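Side-chain contacts in plasmid stabilization system (Mesorhizobium opportunistum, PDB 5CEG), which probably acts as the ParE-type toxin of a type II toxin-antitoxin system, a member of the RelE toxin family: residues V34-G37 with S38-I41; V66-P69 with D70-P73. One frame throughout, in Å; residues are numbered along the deposited sequence.

Overall arrangement
Contact 1 (34-41) is the turn between helix 23-37 and helix 41-60. Contact 2 (66-73) is the turn that leaves strand 66-67 on the way to strand 76-80. Their centres lie about 32 Å apart, on opposite sides of the chain's centre, and their nearest atoms stay about 22 Å from each other. They follow in series along the chain, and helix 41-60, which starts in contact 1, fills most of the chain between them. A glycerol lies about 4 Å from the Ile36 side chain of contact 1, and the bound sodium ion is about 13 Å from the Arg68 side chain of contact 2. Both turns also touch a chain of another protein.

Contact 1 of 2, residues V34-G37 with S38-I41; sequences VMIG and SENI
Ser38 turns OG between its own backbone N and carbonyl carbon (chi1 67°), which points the hydroxyl back at the helix end. There Ser38 OG donates to Met35 O at 2.8 Å. The hydroxyl stands above the carbonyl plane of Met35, not on a lone pair. Glu39 has a similar first torsion (chi1 62°), and its chain is extended beyond CG. This lays Glu39 CG 3.5 Å from Ile36 O and brings OE2 toward Ile36. Ile36 CD1 lies 3.9 Å from Glu39 OE2, and the two side chains meet at about a right angle.

One water joins the two sides. It donates to Met35 O and to Glu39 OE2, the latter at 2.6 Å. Met35 O is thus held by both a hydroxyl and a water. Both carboxylate oxygens of Glu39 also bond to polar side chains on a chain of another protein.

The backbone closes the helix end. Ser38 N donates to Val34 O, a bond of the alpha-helical i to i+4 type. Ile36 O takes two donors. Glu39 N reaches Ile36 O at 3.1 Å from above the carbonyl plane. Asn40 N reaches Ile36 O at 2.9 Å within that plane. Ile36 O is thus shared by an i+3 and an i+4 donor at the helix end.

Asn40 is the N-cap of the next helix, and its OD1 accepts from Ala43 N. The turn therefore ends helix 23-37 and starts helix 41-60 within a few residues. Ile36 packs on Ala43, Ala44 and Tyr47 of helix 41-60, tying the two helices together beside their connection.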
ATOM      1  N   VAL B  34       0.130 -15.518 -25.220  1.00 11.10           N
ATOM      2  CA  VAL B  34       0.940 -16.666 -24.826  1.00 11.68           C
ATOM      3  C   VAL B  34       0.944 -16.846 -23.307  1.00 13.67           C
ATOM      4  O   VAL B  34       0.852 -17.960 -22.804  1.00 13.16           O
ATOM      5  CB  VAL B  34       2.385 -16.532 -25.336  1.00 15.61           C
ATOM      6  CG1 VAL B  34       3.274 -17.617 -24.745  1.00 17.23           C
ATOM      7  CG2 VAL B  34       2.419 -16.596 -26.870  1.00 17.21           C
ATOM      8  N   MET B  35       1.038 -15.751 -22.571  1.00 12.84           N
ATOM      9  CA  MET B  35       1.091 -15.834 -21.116  0.51 14.13           C
ATOM     10  C   MET B  35      -0.153 -16.517 -20.545  1.00 13.97           C
ATOM     11  O   MET B  35      -0.050 -17.466 -19.768  1.00 14.54           O
ATOM     12  CB  MET B  35       1.251 -14.440 -20.502  0.51 13.81           C
ATOM     13  CG  MET B  35       1.219 -14.432 -18.980  0.51 18.12           C
ATOM     14  SD  MET B  35       2.680 -15.186 -18.234  0.51 17.38           S
ATOM     15  CE  MET B  35       3.889 -13.922 -18.577  0.51 19.17           C
ATOM     16  N   ILE B  36      -1.330 -16.045 -20.931  1.00 12.25           N
ATOM     17  CA  ILE B  36      -2.532 -16.627 -20.351  1.00 12.85           C
ATOM     18  C   ILE B  36      -2.892 -17.915 -21.086  1.00 15.30           C
ATOM     19  O   ILE B  36      -3.377 -18.860 -20.473  1.00 14.90           O
ATOM     20  CB  ILE B  36      -3.713 -15.634 -20.360  1.00 13.97           C
ATOM     21  CG1 ILE B  36      -4.940 -16.236 -19.651  1.00 16.14           C
ATOM     22  CG2 ILE B  36      -4.042 -15.170 -21.769  1.00 17.07           C
ATOM     23  CD1 ILE B  36      -4.654 -16.710 -18.215  1.00 18.48           C
ATOM     24  N   GLY B  37      -2.616 -17.960 -22.385  1.00 12.00           N
ATOM     25  CA  GLY B  37      -2.931 -19.143 -23.185  1.00 14.15           C
ATOM     26  C   GLY B  37      -2.155 -20.380 -22.769  1.00 18.09           C
ATOM     27  O   GLY B  37      -2.565 -21.512 -23.055  1.00 19.06           O
ATOM     28  N   SER B  38      -1.038 -20.173 -22.077  1.00 15.63           N
ATOM     29  CA  SER B  38      -0.238 -21.294 -21.587  1.00 18.15           C
ATOM     30  C   SER B  38      -1.039 -22.157 -20.607  1.00 25.18           C
ATOM     31  O   SER B  38      -0.694 -23.314 -20.381  1.00 26.08           O
ATOM     32  CB  SER B  38       1.056 -20.796 -20.930  1.00 20.00           C
ATOM     33  OG  SER B  38       0.804 -20.082 -19.732  1.00 20.64           O
ATOM     34  N   GLU B  39      -2.116 -21.615 -20.043  1.00 18.21           N
ATOM     35  CA  GLU B  39      -2.958 -22.424 -19.167  1.00 19.14           C
ATOM     36  C   GLU B  39      -4.456 -22.353 -19.481  1.00 24.46           C
ATOM     37  O   GLU B  39      -5.210 -23.221 -19.062  1.00 21.86           O
ATOM     38  CB  GLU B  39      -2.719 -22.024 -17.718  1.00 26.97           C
ATOM     39  CG  GLU B  39      -3.079 -20.609 -17.420  1.00 26.12           C
ATOM     40  CD  GLU B  39      -2.647 -20.175 -16.028  1.00 23.60           C
ATOM     41  OE1 GLU B  39      -2.281 -21.037 -15.199  1.00 43.90           O
ATOM     42  OE2 GLU B  39      -2.680 -18.962 -15.768  1.00 23.55           O
ATOM     43  N   ASN B  40      -4.886 -21.328 -20.212  1.00 19.18           N
ATOM     44  CA  ASN B  40      -6.316 -21.132 -20.469  1.00 16.49           C
ATOM     45  C   ASN B  40      -6.513 -20.447 -21.814  1.00 15.27           C
ATOM     46  O   ASN B  40      -6.547 -19.214 -21.916  1.00 14.62           O
ATOM     47  CB  ASN B  40      -6.950 -20.316 -19.339  1.00 15.70           C
ATOM     48  CG  ASN B  40      -8.477 -20.278 -19.406  1.00 23.71           C
ATOM     49  OD1 ASN B  40      -9.073 -20.379 -20.474  1.00 17.18           O
ATOM     50  ND2 ASN B  40      -9.110 -20.103 -18.249  1.00 29.14           N
ATOM     51  N   ILE B  41      -6.650 -21.259 -22.853  1.00 16.06           N
ATOM     52  CA  ILE B  41      -6.737 -20.752 -24.207  0.51 14.84           C
ATOM     53  C   ILE B  41      -8.047 -19.973 -24.428  1.00 14.75           C
ATOM     54  O   ILE B  41      -8.087 -19.001 -25.182  1.00 14.39           O
ATOM     55  CB  ILE B  41      -6.586 -21.925 -25.220  0.51 18.92           C
ATOM     56  CG1 ILE B  41      -6.149 -21.416 -26.594  0.51 20.38           C
ATOM     57  CG2 ILE B  41      -7.832 -22.801 -25.260  0.51 21.69           C
ATOM     58  CD1 ILE B  41      -4.730 -20.905 -26.615  0.51 22.80           C
TER
HETATM   59  O   HOH W   1      -1.128 -17.514 -17.193  1.00 19.60           O

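Contact 2 of 2, residues V66-P69 with D70-P73; sequences VRRP and DIRP
Arg68 and Asp70 form a salt bridge across the turn. Arg68 grips the carboxylate side-on with two nitrogens. Arg68 NE donates to Asp70 OD1 at 2.9 Å, and Arg68 NH2 donates to Asp70 OD2 at 2.8 Å. Both bonds are fairly straight, with N-H...O angles of 168° and 161°. OD1 uses its syn lone pair, and OD2 is met on its syn side, somewhat out of the carboxylate plane. The two flat groups are nearly coplanar, 25° apart. The Arg68 chain bends at chi2 and chi3, which brings NE and NH2 up beside the Asp70 carboxylate. Two bonds, one to each oxygen, should limit rotation of both groups.

Water carries a second polar link. Arg67 NH1 donates to a water lying at the edge of its guanidinium, in plane. The water donates in turn to Pro73 O at 2.8 Å. Arg67 also forms salt bridges to Asp92 and Asp94.

Among the backbone bonds, Ile71 N donates to Arg68 O at 2.9 Å. A weaker CA-H...O contact joins Pro69 CA to Arg72 O at 3.3 Å. Pro69 CB also approaches Pro73 O, at 3.8 Å.

Apolar packing is modest. Ile71 CD1 rests 3.7 Å from Arg68 CB and lies over one face of the Arg68 guanidinium. Both side chains also touch Met77 of strand 76-80.

The bond from Ile71 N to Arg68 O closes a beta turn over residues 68-71, with Pro69 and Asp70 at its corners. Their backbone angles are near those of type I. The turn begins the connection between strand 66-67, an edge strand of this chain's sheet, and its antiparallel neighbour 76-80.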
ATOM      1  N   VAL B  66      -8.367   9.342 -23.550  1.00 16.22           N
ATOM      2  CA  VAL B  66      -8.042  10.553 -22.807  1.00 16.83           C
ATOM      3  C   VAL B  66      -6.598  10.972 -23.051  1.00 16.24           C
ATOM      4  O   VAL B  66      -5.694  10.136 -23.023  1.00 16.86           O
ATOM      5  CB  VAL B  66      -8.275  10.343 -21.296  1.00 16.68           C
ATOM      6  CG1 VAL B  66      -7.666  11.474 -20.492  1.00 24.57           C
ATOM      7  CG2 VAL B  66      -9.773  10.198 -21.009  1.00 25.34           C
ATOM      8  N   ARG B  67      -6.371  12.262 -23.286  1.00 14.44           N
ATOM      9  CA  ARG B  67      -5.013  12.748 -23.481  1.00 14.42           C
ATOM     10  C   ARG B  67      -4.174  12.564 -22.230  1.00 16.82           C
ATOM     11  O   ARG B  67      -4.636  12.827 -21.110  1.00 18.42           O
ATOM     12  CB  ARG B  67      -5.013  14.224 -23.874  1.00 14.24           C
ATOM     13  CG  ARG B  67      -5.434  14.502 -25.306  1.00 15.28           C
ATOM     14  CD  ARG B  67      -4.982  15.911 -25.686  1.00 18.70           C
ATOM     15  NE  ARG B  67      -5.249  16.275 -27.079  1.00 21.99           N
ATOM     16  CZ  ARG B  67      -4.477  15.933 -28.106  1.00 19.18           C
ATOM     17  NH1 ARG B  67      -3.404  15.179 -27.913  1.00 15.27           N
ATOM     18  NH2 ARG B  67      -4.795  16.322 -29.339  1.00 19.27           N
ATOM     19  N   ARG B  68      -2.942  12.108 -22.421  1.00 13.74           N
ATOM     20  CA  ARG B  68      -1.998  11.968 -21.326  1.00 14.68           C
ATOM     21  C   ARG B  68      -0.660  12.596 -21.717  1.00 14.53           C
ATOM     22  O   ARG B  68       0.338  11.901 -21.891  1.00 13.90           O
ATOM     23  CB  ARG B  68      -1.815  10.487 -20.954  1.00 13.88           C
ATOM     24  CG  ARG B  68      -3.044   9.848 -20.294  1.00 13.71           C
ATOM     25  CD  ARG B  68      -3.351  10.520 -18.969  1.00 18.63           C
ATOM     26  NE  ARG B  68      -2.188  10.473 -18.091  1.00 20.72           N
ATOM     27  CZ  ARG B  68      -1.950   9.503 -17.213  1.00 23.67           C
ATOM     28  NH1 ARG B  68      -2.815   8.509 -17.063  1.00 26.87           N
ATOM     29  NH2 ARG B  68      -0.856   9.539 -16.470  1.00 20.53           N
ATOM     30  N   PRO B  69      -0.632  13.934 -21.853  1.00 14.42           N
ATOM     31  CA  PRO B  69       0.597  14.606 -22.280  1.00 15.00           C
ATOM     32  C   PRO B  69       1.711  14.499 -21.240  1.00 16.69           C
ATOM     33  O   PRO B  69       2.862  14.797 -21.556  1.00 19.22           O
ATOM     34  CB  PRO B  69       0.153  16.061 -22.477  1.00 19.23           C
ATOM     35  CG  PRO B  69      -1.040  16.212 -21.602  1.00 22.33           C
ATOM     36  CD  PRO B  69      -1.726  14.884 -21.577  1.00 18.18           C
ATOM     37  N   ASP B  70       1.377  14.060 -20.026  1.00 18.38           N
ATOM     38  CA  ASP B  70       2.402  13.825 -19.019  1.00 18.48           C
ATOM     39  C   ASP B  70       3.267  12.618 -19.372  1.00 17.69           C
ATOM     40  O   ASP B  70       4.375  12.472 -18.858  1.00 17.60           O
ATOM     41  CB  ASP B  70       1.778  13.653 -17.622  1.00 20.55           C
ATOM     42  CG  ASP B  70       0.663  12.609 -17.574  1.00 20.95           C
ATOM     43  OD1 ASP B  70      -0.077  12.422 -18.562  1.00 20.06           O
ATOM     44  OD2 ASP B  70       0.511  11.973 -16.512  1.00 25.58           O
ATOM     45  N   ILE B  71       2.770  11.757 -20.256  1.00 14.20           N
ATOM     46  CA  ILE B  71       3.558  10.622 -20.737  1.00 14.15           C
ATOM     47  C   ILE B  71       4.448  11.112 -21.884  1.00 13.92           C
ATOM     48  O   ILE B  71       5.675  11.227 -21.732  1.00 13.38           O
ATOM     49  CB  ILE B  71       2.653   9.455 -21.194  1.00 12.55           C
ATOM     50  CG1 ILE B  71       1.822   8.946 -20.007  1.00 14.15           C
ATOM     51  CG2 ILE B  71       3.481   8.314 -21.791  1.00 14.67           C
ATOM     52  CD1 ILE B  71       0.786   7.886 -20.383  1.00 17.29           C
ATOM     53  N   ARG B  72       3.816  11.414 -23.015  1.00 13.54           N
ATOM     54  CA  ARG B  72       4.452  12.168 -24.105  1.00 12.36           C
ATOM     55  C   ARG B  72       3.369  13.077 -24.680  1.00 14.34           C
ATOM     56  O   ARG B  72       2.186  12.808 -24.502  1.00 13.16           O
ATOM     57  CB  ARG B  72       5.052  11.241 -25.185  1.00 11.83           C
ATOM     58  CG  ARG B  72       6.355  10.530 -24.806  1.00 11.91           C
ATOM     59  CD  ARG B  72       7.510  11.498 -24.527  1.00 11.82           C
ATOM     60  NE  ARG B  72       8.755  10.775 -24.273  1.00 13.30           N
ATOM     61  CZ  ARG B  72       9.852  11.332 -23.771  1.00 14.99           C
ATOM     62  NH1 ARG B  72       9.860  12.624 -23.474  1.00 17.17           N
ATOM     63  NH2 ARG B  72      10.937  10.601 -23.568  1.00 14.45           N
ATOM     64  N   PRO B  73       3.756  14.167 -25.369  1.00 13.37           N
ATOM     65  CA  PRO B  73       2.763  15.211 -25.670  1.00 14.77           C
ATOM     66  C   PRO B  73       1.515  14.742 -26.429  1.00 13.68           C
ATOM     67  O   PRO B  73       0.435  15.246 -26.143  1.00 14.54           O
ATOM     68  CB  PRO B  73       3.566  16.212 -26.513  1.00 14.98           C
ATOM     69  CG  PRO B  73       4.958  16.066 -26.005  1.00 16.36           C
ATOM     70  CD  PRO B  73       5.125  14.587 -25.721  1.00 15.76           C
TER
HETATM   71  O   HOH W   2      -2.089  14.084 -25.576  1.00 16.48           O